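PDB 6JSA: hypothetical membrane protein from Corynebacterium glutamicum, which binds heme through the domain described here, the C-terminal domain of HtaA, and probably passes it on in the corynebacterial heme uptake machinery. Local coordinates for residues 20-25 with 67-72; 50-55 with 123-128; 96-101 with 143-148. All coordinates share one frame; numbering follows the deposited sequence.

Contact 1 of 3, residues 20-25 with 67-72; sequences NYIRGS and IHFTGH. With HEM (protoporphyrin IX containing Fe), chain B.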
loop_
_atom_site.group_PDB
_atom_site.type_symbol
_atom_site.label_atom_id
_atom_site.label_comp_id
_atom_site.label_asym_id
_atom_site.label_seq_id
_atom_site.Cartn_x
_atom_site.Cartn_y
_atom_site.Cartn_z
ATOM N N ASN A 20 -4.411 -15.016 1.838
ATOM C CA ASN A 20 -4.780 -16.418 1.959
ATOM C C ASN A 20 -5.825 -16.615 3.041
ATOM O O ASN A 20 -6.685 -17.490 2.911
ATOM C CB ASN A 20 -3.529 -17.261 2.212
ATOM C CG ASN A 20 -2.548 -17.193 1.055
ATOM O OD1 ASN A 20 -2.933 -16.878 -0.076
ATOM N ND2 ASN A 20 -1.283 -17.494 1.322
ATOM N N TYR A 21 -5.773 -15.797 4.091
ATOM C CA TYR A 21 -6.820 -15.805 5.105
ATOM C C TYR A 21 -8.148 -15.337 4.518
ATOM O O TYR A 21 -9.186 -15.988 4.698
ATOM C CB TYR A 21 -6.382 -14.922 6.272
ATOM C CG TYR A 21 -7.500 -14.481 7.175
ATOM C CD1 TYR A 21 -8.170 -15.394 7.981
ATOM C CD2 TYR A 21 -7.883 -13.148 7.229
ATOM C CE1 TYR A 21 -9.186 -14.983 8.811
ATOM C CE2 TYR A 21 -8.892 -12.726 8.059
ATOM C CZ TYR A 21 -9.543 -13.653 8.840
ATOM O OH TYR A 21 -10.557 -13.244 9.647
ATOM N N ILE A 22 -8.135 -14.208 3.805
ATOM C CA ILE A 22 -9.372 -13.668 3.241
ATOM C C ILE A 22 -10.051 -14.697 2.343
ATOM O O ILE A 22 -11.270 -14.894 2.406
ATOM C CB ILE A 22 -9.094 -12.358 2.485
ATOM C CG1 ILE A 22 -8.774 -11.231 3.471
ATOM C CG2 ILE A 22 -10.261 -12.009 1.570
ATOM C CD1 ILE A 22 -9.949 -10.780 4.317
ATOM N N ARG A 23 -9.276 -15.362 1.488
ATOM C CA ARG A 23 -9.825 -16.311 0.527
ATOM C C ARG A 23 -9.985 -17.712 1.097
ATOM O O ARG A 23 -10.538 -18.580 0.414
ATOM C CB ARG A 23 -8.954 -16.344 -0.736
ATOM C CG ARG A 23 -8.896 -14.990 -1.438
ATOM C CD ARG A 23 -8.446 -15.085 -2.883
ATOM N NE ARG A 23 -7.009 -15.307 -3.022
ATOM C CZ ARG A 23 -6.372 -15.278 -4.190
ATOM N NH1 ARG A 23 -7.044 -15.024 -5.313
ATOM N NH2 ARG A 23 -5.065 -15.490 -4.238
ATOM N N GLY A 24 -9.551 -17.936 2.338
ATOM C CA GLY A 24 -9.565 -19.249 2.944
ATOM C C GLY A 24 -10.892 -19.589 3.599
ATOM O O GLY A 24 -11.880 -18.858 3.513
ATOM N N SER A 25 -10.889 -20.721 4.299
ATOM C CA SER A 25 -12.107 -21.337 4.810
ATOM C C SER A 25 -12.534 -20.806 6.171
ATOM O O SER A 25 -13.549 -21.271 6.705
ATOM C CB SER A 25 -11.953 -22.862 4.861
ATOM O OG SER A 25 -10.807 -23.231 5.607
ATOM N N ILE A 67 -8.824 -1.208 -3.129
ATOM C CA ILE A 67 -9.017 -2.620 -2.832
ATOM C C ILE A 67 -10.051 -2.701 -1.722
ATOM O O ILE A 67 -9.957 -1.962 -0.735
ATOM C CB ILE A 67 -7.708 -3.264 -2.345
ATOM C CG1 ILE A 67 -6.563 -3.004 -3.328
ATOM C CG2 ILE A 67 -7.928 -4.755 -2.080
ATOM C CD1 ILE A 67 -5.217 -3.244 -2.711
ATOM N N HIS A 68 -11.012 -3.613 -1.862
ATOM C CA HIS A 68 -12.084 -3.777 -0.882
ATOM C C HIS A 68 -12.109 -5.239 -0.445
ATOM O O HIS A 68 -12.577 -6.110 -1.186
ATOM C CB HIS A 68 -13.418 -3.355 -1.484
ATOM C CG HIS A 68 -14.511 -3.195 -0.475
ATOM N ND1 HIS A 68 -15.750 -2.685 -0.798
ATOM C CD2 HIS A 68 -14.554 -3.475 0.850
ATOM C CE1 HIS A 68 -16.507 -2.658 0.283
ATOM N NE2 HIS A 68 -15.806 -3.132 1.297
ATOM N N PHE A 69 -11.598 -5.511 0.760
ATOM C CA PHE A 69 -11.615 -6.855 1.335
ATOM C C PHE A 69 -12.903 -7.058 2.120
ATOM O O PHE A 69 -13.345 -6.162 2.842
ATOM C CB PHE A 69 -10.454 -7.028 2.315
ATOM C CG PHE A 69 -9.083 -6.935 1.698
ATOM C CD1 PHE A 69 -8.533 -8.014 1.024
ATOM C CD2 PHE A 69 -8.324 -5.779 1.839
ATOM C CE1 PHE A 69 -7.263 -7.945 0.490
ATOM C CE2 PHE A 69 -7.052 -5.703 1.300
ATOM C CZ PHE A 69 -6.521 -6.785 0.627
ATOM N N THR A 70 -13.487 -8.251 2.006
ATOM C CA THR A 70 -14.642 -8.617 2.821
ATOM C C THR A 70 -14.477 -10.040 3.330
ATOM O O THR A 70 -13.755 -10.852 2.749
ATOM C CB THR A 70 -15.955 -8.505 2.040
ATOM O OG1 THR A 70 -15.887 -9.334 0.877
ATOM C CG2 THR A 70 -16.225 -7.066 1.635
ATOM N N GLY A 71 -15.163 -10.330 4.431
ATOM C CA GLY A 71 -15.114 -11.656 5.027
ATOM C C GLY A 71 -16.094 -11.736 6.175
ATOM O O GLY A 71 -16.669 -10.728 6.600
ATOM N N HIS A 72 -16.276 -12.956 6.678
ATOM C CA HIS A 72 -17.118 -13.195 7.852
ATOM C C HIS A 72 -18.514 -12.594 7.681
ATOM O O HIS A 72 -19.020 -11.875 8.549
ATOM C CB HIS A 72 -16.442 -12.683 9.121
ATOM C CG HIS A 72 -15.152 -13.371 9.433
ATOM N ND1 HIS A 72 -15.099 -14.637 9.980
ATOM C CD2 HIS A 72 -13.868 -12.978 9.265
ATOM C CE1 HIS A 72 -13.835 -14.984 10.150
ATOM N NE2 HIS A 72 -13.069 -13.997 9.721
HETATM C CHA HEM B . -7.002 -14.098 11.474
HETATM C CHB HEM B . -11.390 -15.032 13.274
HETATM C CHC HEM B . -12.862 -10.615 11.952
HETATM C CHD HEM B . -8.376 -9.549 10.510
HETATM C C1A HEM B . -8.071 -14.747 12.044
HETATM C C2A HEM B . -8.081 -16.127 12.487
HETATM C C3A HEM B . -9.290 -16.398 12.986
HETATM C C4A HEM B . -10.077 -15.180 12.889
HETATM C CMA HEM B . -9.785 -17.745 13.569
HETATM C CAA HEM B . -6.897 -17.092 12.322
HETATM C CBA HEM B . -6.931 -17.523 10.850
HETATM C CGA HEM B . -5.768 -18.411 10.495
HETATM O O1A HEM B . -4.745 -18.402 11.219
HETATM O O2A HEM B . -5.855 -19.122 9.464
HETATM C C1B HEM B . -12.194 -13.944 13.022
HETATM C C2B HEM B . -13.623 -13.864 13.242
HETATM C C3B HEM B . -14.034 -12.637 12.882
HETATM C C4B HEM B . -12.865 -11.914 12.417
HETATM C CMB HEM B . -14.450 -15.030 13.809
HETATM C CAB HEM B . -15.443 -12.000 12.898
HETATM C CBB HEM B . -16.583 -12.633 13.198
HETATM C C1C HEM B . -11.771 -9.922 11.477
HETATM C C2C HEM B . -11.766 -8.523 11.104
HETATM C C3C HEM B . -10.537 -8.224 10.674
HETATM C C4C HEM B . -9.715 -9.418 10.800
HETATM C CMC HEM B . -12.986 -7.579 11.157
HETATM C CAC HEM B . -10.086 -6.832 10.172
HETATM C CBC HEM B . -9.289 -6.714 9.097
HETATM C C1D HEM B . -7.618 -10.683 10.672
HETATM C C2D HEM B . -6.210 -10.788 10.377
HETATM C C3D HEM B . -5.827 -12.036 10.638
HETATM C C4D HEM B . -6.985 -12.774 11.097
HETATM C CMD HEM B . -5.334 -9.635 9.862
HETATM C CAD HEM B . -4.410 -12.621 10.453
HETATM C CBD HEM B . -4.363 -13.274 9.065
HETATM C CGD HEM B . -2.967 -13.770 8.786
HETATM O O1D HEM B . -2.624 -14.903 9.208
HETATM O O2D HEM B . -2.190 -13.028 8.134
HETATM N NA HEM B . -9.308 -14.191 12.303
HETATM N NB HEM B . -11.765 -12.739 12.505
HETATM N NC HEM B . -10.498 -10.440 11.284
HETATM N ND HEM B . -8.069 -11.915 11.112
HETATM FE FE HEM B . -9.996 -12.413 11.518
#

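Contact 2 of 3, residues 50-55 with 123-128; sequences GAVDAE and LNVSAT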
loop_
_atom_site.group_PDB
_atom_site.type_symbol
_atom_site.label_atom_id
_atom_site.label_comp_id
_atom_site.label_asym_id
_atom_site.label_seq_id
_atom_site.Cartn_x
_atom_site.Cartn_y
_atom_site.Cartn_z
ATOM N N GLY A 50 2.787 12.563 -9.322
ATOM C CA GLY A 50 3.827 12.567 -8.324
ATOM C C GLY A 50 5.046 13.304 -8.828
ATOM O O GLY A 50 5.100 13.781 -9.961
ATOM N N ALA A 51 6.033 13.403 -7.949
ATOM C CA ALA A 51 7.234 14.146 -8.279
ATOM C C ALA A 51 8.400 13.593 -7.477
ATOM O O ALA A 51 8.222 13.064 -6.376
ATOM C CB ALA A 51 7.054 15.642 -7.999
ATOM N N VAL A 52 9.596 13.724 -8.045
ATOM C CA VAL A 52 10.826 13.247 -7.433
ATOM C C VAL A 52 11.836 14.381 -7.479
ATOM O O VAL A 52 12.110 14.940 -8.551
ATOM C CB VAL A 52 11.379 12.009 -8.162
ATOM C CG1 VAL A 52 12.756 11.656 -7.637
ATOM C CG2 VAL A 52 10.424 10.830 -8.033
ATOM N N ASP A 53 12.379 14.726 -6.316
ATOM C CA ASP A 53 13.470 15.688 -6.200
ATOM C C ASP A 53 14.748 14.867 -6.221
ATOM O O ASP A 53 15.201 14.356 -5.195
ATOM C CB ASP A 53 13.315 16.481 -4.911
ATOM C CG ASP A 53 14.482 17.417 -4.646
ATOM O OD1 ASP A 53 15.442 17.475 -5.446
ATOM O OD2 ASP A 53 14.437 18.101 -3.607
ATOM N N ALA A 54 15.329 14.726 -7.416
ATOM C CA ALA A 54 16.482 13.847 -7.581
ATOM C C ALA A 54 17.691 14.365 -6.820
ATOM O O ALA A 54 18.469 13.575 -6.269
ATOM C CB ALA A 54 16.805 13.666 -9.063
ATOM N N GLU A 55 17.867 15.689 -6.778
ATOM C CA GLU A 55 19.017 16.255 -6.087
ATOM C C GLU A 55 19.045 15.833 -4.625
ATOM O O GLU A 55 20.109 15.520 -4.083
ATOM C CB GLU A 55 19.021 17.778 -6.215
ATOM C CG GLU A 55 20.287 18.397 -5.649
ATOM C CD GLU A 55 20.345 19.904 -5.806
ATOM O OE1 GLU A 55 19.547 20.451 -6.589
ATOM O OE2 GLU A 55 21.195 20.539 -5.142
ATOM N N LEU A 123 16.840 1.626 -3.952
ATOM C CA LEU A 123 16.150 2.841 -4.366
ATOM C C LEU A 123 17.076 3.576 -5.317
ATOM O O LEU A 123 18.173 3.986 -4.924
ATOM C CB LEU A 123 15.788 3.715 -3.167
ATOM C CG LEU A 123 15.037 5.008 -3.487
ATOM C CD1 LEU A 123 13.739 4.725 -4.217
ATOM C CD2 LEU A 123 14.775 5.766 -2.207
ATOM N N ASN A 124 16.650 3.715 -6.566
ATOM C CA ASN A 124 17.473 4.303 -7.606
ATOM C C ASN A 124 16.707 5.455 -8.227
ATOM O O ASN A 124 15.525 5.317 -8.548
ATOM C CB ASN A 124 17.830 3.256 -8.661
ATOM C CG ASN A 124 18.717 2.156 -8.103
ATOM O OD1 ASN A 124 18.295 1.006 -7.971
ATOM N ND2 ASN A 124 19.953 2.510 -7.763
ATOM N N VAL A 125 17.380 6.586 -8.385
ATOM C CA VAL A 125 16.792 7.781 -8.974
ATOM C C VAL A 125 17.777 8.342 -9.985
ATOM O O VAL A 125 18.982 8.412 -9.716
ATOM C CB VAL A 125 16.467 8.840 -7.902
ATOM C CG1 VAL A 125 15.981 10.120 -8.556
ATOM C CG2 VAL A 125 15.450 8.310 -6.915
ATOM N N SER A 126 17.263 8.744 -11.144
ATOM C CA SER A 126 18.071 9.363 -12.180
ATOM C C SER A 126 17.242 10.473 -12.813
ATOM O O SER A 126 16.137 10.792 -12.358
ATOM C CB SER A 126 18.531 8.323 -13.208
ATOM O OG SER A 126 17.441 7.928 -14.035
ATOM N N ALA A 127 17.792 11.074 -13.870
ATOM C CA ALA A 127 17.065 12.113 -14.587
ATOM C C ALA A 127 15.795 11.578 -15.230
ATOM O O ALA A 127 14.843 12.338 -15.445
ATOM C CB ALA A 127 17.961 12.724 -15.664
ATOM N N THR A 128 15.757 10.287 -15.558
ATOM C CA THR A 128 14.674 9.752 -16.370
ATOM C C THR A 128 13.872 8.642 -15.711
ATOM O O THR A 128 12.826 8.262 -16.254
ATOM C CB THR A 128 15.209 9.245 -17.722
ATOM O OG1 THR A 128 16.160 8.198 -17.489
ATOM C CG2 THR A 128 15.876 10.375 -18.516
#

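Contact 3 of 3, residues 96-101 with 143-148; sequences ADVVSS and SQAFAD. With HEM (protoporphyrin IX containing Fe), chain B.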
loop_
_atom_site.group_PDB
_atom_site.type_symbol
_atom_site.label_atom_id
_atom_site.label_comp_id
_atom_site.label_asym_id
_atom_site.label_seq_id
_atom_site.Cartn_x
_atom_site.Cartn_y
_atom_site.Cartn_z
ATOM N N ALA A 96 -2.195 5.699 2.646
ATOM C CA ALA A 96 -3.416 5.325 1.947
ATOM C C ALA A 96 -4.610 5.855 2.724
ATOM O O ALA A 96 -4.498 6.205 3.902
ATOM C CB ALA A 96 -3.522 3.809 1.783
ATOM N N ASP A 97 -5.752 5.921 2.042
ATOM C CA ASP A 97 -7.038 6.164 2.684
ATOM C C ASP A 97 -7.604 4.817 3.114
ATOM O O ASP A 97 -7.713 3.897 2.296
ATOM C CB ASP A 97 -8.021 6.796 1.696
ATOM C CG ASP A 97 -7.491 8.069 1.056
ATOM O OD1 ASP A 97 -6.579 8.700 1.632
ATOM O OD2 ASP A 97 -8.003 8.439 -0.024
ATOM N N VAL A 98 -7.945 4.681 4.394
ATOM C CA VAL A 98 -8.328 3.383 4.948
ATOM C C VAL A 98 -9.624 3.499 5.736
ATOM O O VAL A 98 -9.748 4.359 6.614
ATOM C CB VAL A 98 -7.223 2.792 5.844
ATOM C CG1 VAL A 98 -7.659 1.428 6.410
ATOM C CG2 VAL A 98 -5.922 2.666 5.070
ATOM N N VAL A 99 -10.571 2.604 5.441
ATOM C CA VAL A 99 -11.784 2.407 6.234
ATOM C C VAL A 99 -11.854 0.927 6.579
ATOM O O VAL A 99 -11.696 0.081 5.694
ATOM C CB VAL A 99 -13.050 2.817 5.456
ATOM C CG1 VAL A 99 -14.291 2.636 6.321
ATOM C CG2 VAL A 99 -12.927 4.242 4.938
ATOM N N SER A 100 -12.059 0.601 7.855
ATOM C CA SER A 100 -12.068 -0.808 8.223
ATOM C C SER A 100 -12.998 -1.033 9.400
ATOM O O SER A 100 -13.261 -0.125 10.187
ATOM C CB SER A 100 -10.664 -1.293 8.584
ATOM O OG SER A 100 -10.583 -2.694 8.515
ATOM N N SER A 101 -13.468 -2.271 9.528
ATOM C CA SER A 101 -14.348 -2.676 10.616
ATOM C C SER A 101 -13.625 -3.558 11.629
ATOM O O SER A 101 -12.687 -4.282 11.289
ATOM C CB SER A 101 -15.553 -3.438 10.071
ATOM O OG SER A 101 -16.441 -2.556 9.411
ATOM N N SER A 143 -2.322 -1.213 12.308
ATOM C CA SER A 143 -2.641 -2.289 13.241
ATOM C C SER A 143 -4.101 -2.232 13.671
ATOM O O SER A 143 -4.787 -3.265 13.719
ATOM C CB SER A 143 -1.711 -2.181 14.447
ATOM O OG SER A 143 -2.027 -3.144 15.430
ATOM N N GLN A 144 -4.599 -1.034 13.986
ATOM C CA GLN A 144 -6.008 -0.895 14.337
ATOM C C GLN A 144 -6.907 -1.255 13.166
ATOM O O GLN A 144 -7.960 -1.868 13.351
ATOM C CB GLN A 144 -6.297 0.531 14.797
ATOM C CG GLN A 144 -5.562 0.917 16.060
ATOM C CD GLN A 144 -5.787 2.364 16.432
ATOM O OE1 GLN A 144 -6.791 2.967 16.046
ATOM N NE2 GLN A 144 -4.850 2.937 17.177
ATOM N N ALA A 145 -6.522 -0.862 11.952
ATOM C CA ALA A 145 -7.351 -1.175 10.793
ATOM C C ALA A 145 -7.425 -2.672 10.544
ATOM O O ALA A 145 -8.428 -3.162 10.011
ATOM C CB ALA A 145 -6.827 -0.445 9.559
ATOM N N PHE A 146 -6.387 -3.415 10.922
ATOM C CA PHE A 146 -6.424 -4.869 10.874
ATOM C C PHE A 146 -7.024 -5.484 12.134
ATOM O O PHE A 146 -6.765 -6.661 12.429
ATOM C CB PHE A 146 -5.035 -5.435 10.595
ATOM C CG PHE A 146 -4.601 -5.331 9.158
ATOM C CD1 PHE A 146 -5.180 -6.126 8.188
ATOM C CD2 PHE A 146 -3.572 -4.468 8.788
ATOM C CE1 PHE A 146 -4.762 -6.059 6.876
ATOM C CE2 PHE A 146 -3.140 -4.396 7.471
ATOM C CZ PHE A 146 -3.745 -5.194 6.513
ATOM N N ALA A 147 -7.819 -4.710 12.876
ATOM C CA ALA A 147 -8.556 -5.214 14.036
ATOM C C ALA A 147 -7.632 -5.799 15.100
ATOM O O ALA A 147 -8.020 -6.699 15.846
ATOM C CB ALA A 147 -9.667 -6.199 13.638
ATOM N N ASP A 148 -6.408 -5.279 15.182
ATOM C CA ASP A 148 -5.415 -5.683 16.170
ATOM C C ASP A 148 -4.951 -7.126 16.003
ATOM O O ASP A 148 -4.336 -7.683 16.921
ATOM C CB ASP A 148 -5.872 -5.418 17.613
ATOM C CG ASP A 148 -6.282 -3.971 17.841
ATOM O OD1 ASP A 148 -5.567 -3.050 17.386
ATOM O OD2 ASP A 148 -7.329 -3.761 18.487
HETATM C CHA HEM B . -7.002 -14.098 11.474
HETATM C CHB HEM B . -11.390 -15.032 13.274
HETATM C CHC HEM B . -12.862 -10.615 11.952
HETATM C CHD HEM B . -8.376 -9.549 10.510
HETATM C C1A HEM B . -8.071 -14.747 12.044
HETATM C C2A HEM B . -8.081 -16.127 12.487
HETATM C C3A HEM B . -9.290 -16.398 12.986
HETATM C C4A HEM B . -10.077 -15.180 12.889
HETATM C CMA HEM B . -9.785 -17.745 13.569
HETATM C CAA HEM B . -6.897 -17.092 12.322
HETATM C CBA HEM B . -6.931 -17.523 10.850
HETATM C CGA HEM B . -5.768 -18.411 10.495
HETATM O O1A HEM B . -4.745 -18.402 11.219
HETATM O O2A HEM B . -5.855 -19.122 9.464
HETATM C C1B HEM B . -12.194 -13.944 13.022
HETATM C C2B HEM B . -13.623 -13.864 13.242
HETATM C C3B HEM B . -14.034 -12.637 12.882
HETATM C C4B HEM B . -12.865 -11.914 12.417
HETATM C CMB HEM B . -14.450 -15.030 13.809
HETATM C CAB HEM B . -15.443 -12.000 12.898
HETATM C CBB HEM B . -16.583 -12.633 13.198
HETATM C C1C HEM B . -11.771 -9.922 11.477
HETATM C C2C HEM B . -11.766 -8.523 11.104
HETATM C C3C HEM B . -10.537 -8.224 10.674
HETATM C C4C HEM B . -9.715 -9.418 10.800
HETATM C CMC HEM B . -12.986 -7.579 11.157
HETATM C CAC HEM B . -10.086 -6.832 10.172
HETATM C CBC HEM B . -9.289 -6.714 9.097
HETATM C C1D HEM B . -7.618 -10.683 10.672
HETATM C C2D HEM B . -6.210 -10.788 10.377
HETATM C C3D HEM B . -5.827 -12.036 10.638
HETATM C C4D HEM B . -6.985 -12.774 11.097
HETATM C CMD HEM B . -5.334 -9.635 9.862
HETATM C CAD HEM B . -4.410 -12.621 10.453
HETATM C CBD HEM B . -4.363 -13.274 9.065
HETATM C CGD HEM B . -2.967 -13.770 8.786
HETATM O O1D HEM B . -2.624 -14.903 9.208
HETATM O O2D HEM B . -2.190 -13.028 8.134
HETATM N NA HEM B . -9.308 -14.191 12.303
HETATM N NB HEM B . -11.765 -12.739 12.505
HETATM N NC HEM B . -10.498 -10.440 11.284
HETATM N ND HEM B . -8.069 -11.915 11.112
HETATM FE FE HEM B . -9.996 -12.413 11.518
HETATM O O HOH W 1 -11.139 -0.835 12.332
HETATM O O HOH W 2 -10.517 -3.143 12.135
#

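Contact 1 of 3, residues 20-25 with 67-72
The ring of Tyr21 leans over the heme beside its CHA bridge, between pyrroles A and D, with HEM C4D under one face toward the ring's rim. Its OH reaches inward to the metal, and Tyr21 OH binds the iron at 2.1 Å. CG stands anti to the backbone N (chi1 161°), and this sends the ring out from helix 16-23 toward the porphyrin. The same oxygen is gripped a second time. His72 NE2 donates a hydrogen bond to Tyr21 OH at 2.6 Å, with an N-H...O angle of 154°. The phenol oxygen lies almost in the imidazole plane, at its edge. The two rings meet rim to rim, their planes at 43°. His72 also stacks on the heme, its face centred over HEM C3B, and His72 CE1 comes to 3.3 Å from HEM C2B. This is the tyrosine–histidine pair of a heme transport site: an axial tyrosine, probably held as tyrosinate, with a second-shell histidine that helps to orient the phenol oxygen and probably tunes its hold on iron. Tyr150 and Ser17 add hydrogen bonds to the heme. Behind the pair, helix 16-23 packs on strand 66-71 through Ile22. Ile22 CG1 meets Phe69 CD1 at 4.0 Å, the two side chains crossing at about a right angle. Ile22 CG2 approaches the carbonyl oxygen Thr70 O at 3.9 Å. Leu76 touches Tyr21, Ile22 and Phe69, and Phe18 meets the Phe69 ring edge-to-face.

Contact 2 of 3, residues 50-55 with 123-128
Two strand ends of the antiparallel beta fold meet here, at the end of the domain remote from the heme. Strand 42-53 runs out into residues 54-55, and strand 113-125 runs out into the turn that leads to strand 129-138. The two strands are not paired with each other, and no hydrogen bond joins the segments. The contact is made by three small apolar side chains. Val125 CG1 is the shared point. It meets Val52 CG1 at 3.7 Å and Ala54 CB at the same 3.7 Å. In Val125 this methyl stands anti to the backbone N (chi1 175°), and the matching branch of Val52 is set the same way. The two valines slide past each other in opposite directions and touch through their CG1 methyls. Ala54 CB also comes near Ser126 O, at 4.4 Å. Beyond Val125 the chain turns. Ser126 OG accepts a hydrogen bond from Thr128 N at 3.3 Å, with an N-H...O angle of 157°, which makes an ST turn. The same oxygen is bonded to Glu129 N. On the inner side Val52 continues into a larger apolar cluster with Ile61, Phe87 and Leu165. The close contacts are all between methyl groups, and no hydrogen bond crosses, so the contact should be held by dispersion and the burial of apolar surface, with little demand on exact direction.

Contact 3 of 3, residues 96-101 with 143-148
Ser100 and Ala145 make the tight part of this contact, where strand 91-101 passes the end of helix 140-145. Ser100 OG donates a hydrogen bond to Ala145 O at 2.7 Å. The hydroxyl lies in the carbonyl plane, and the C=O...O angle is 146°. With OG anti to the backbone N (chi1 -161°), the hydroxyl extends from the strand to the helix end. Next to it, Val98 CG1 packs on Ala145 CB at 3.8 Å. Met78 touches both Ser100 and Ala145, and Tyr110 lies against Ala145. The other side is looser and watery. One water sits 2.6 Å from Ser101 O and 3.0 Å from Ala145 O. It can donate to either carbonyl, but has more acceptors in reach than protons. A second lies between Ser100 O and Gln144 O, with weak bonds at most, the one to Gln144 O long. Here Ala147 CB stays 4.3 Å from Ser101 O. The helix ends in a Schellman motif, with Ala147 at positive phi as its C-prime residue: Asp148 N bonds to Ser143 O, and Ala147 N to Gln144 O. This turn brings Ala147 to the heme, its CB 3.5 Å from HEM CAC. The Ser101 carbonyl borders a heme methyl from the strand side. Phe146 points away from the strand and meets Phe18 and Tyr150 edge-to-face. Ala145 O is held by the Ser100 hydroxyl and may also receive a proton from the water, so a strand side chain serves the last helical carbonyl, whose Ala145 O lies 3.8 Å from the vinyl carbon HEM CBC.

Contacts 1 and 3 lie at the heme end of the domain, with centres about 14 Å apart and nearest atoms about 6 Å apart. They do not touch each other, but both touch the heme. Contact 2 is at the far end, across the centre of the chain, about 36 Å from contact 1 and about 31 Å from contact 3, centre to centre. Along the chain contact 1 closes before contact 3 opens, while contact 2 interleaves with both. Strand 76-88 pairs with both strand 66-71 of contact 1 and strand 91-101 of contact 3. Strand 91-101 in turn pairs with strand 113-125 of contact 2. The two helices and the heme thus sit at one end of an antiparallel framework whose other end lies far from the binding site.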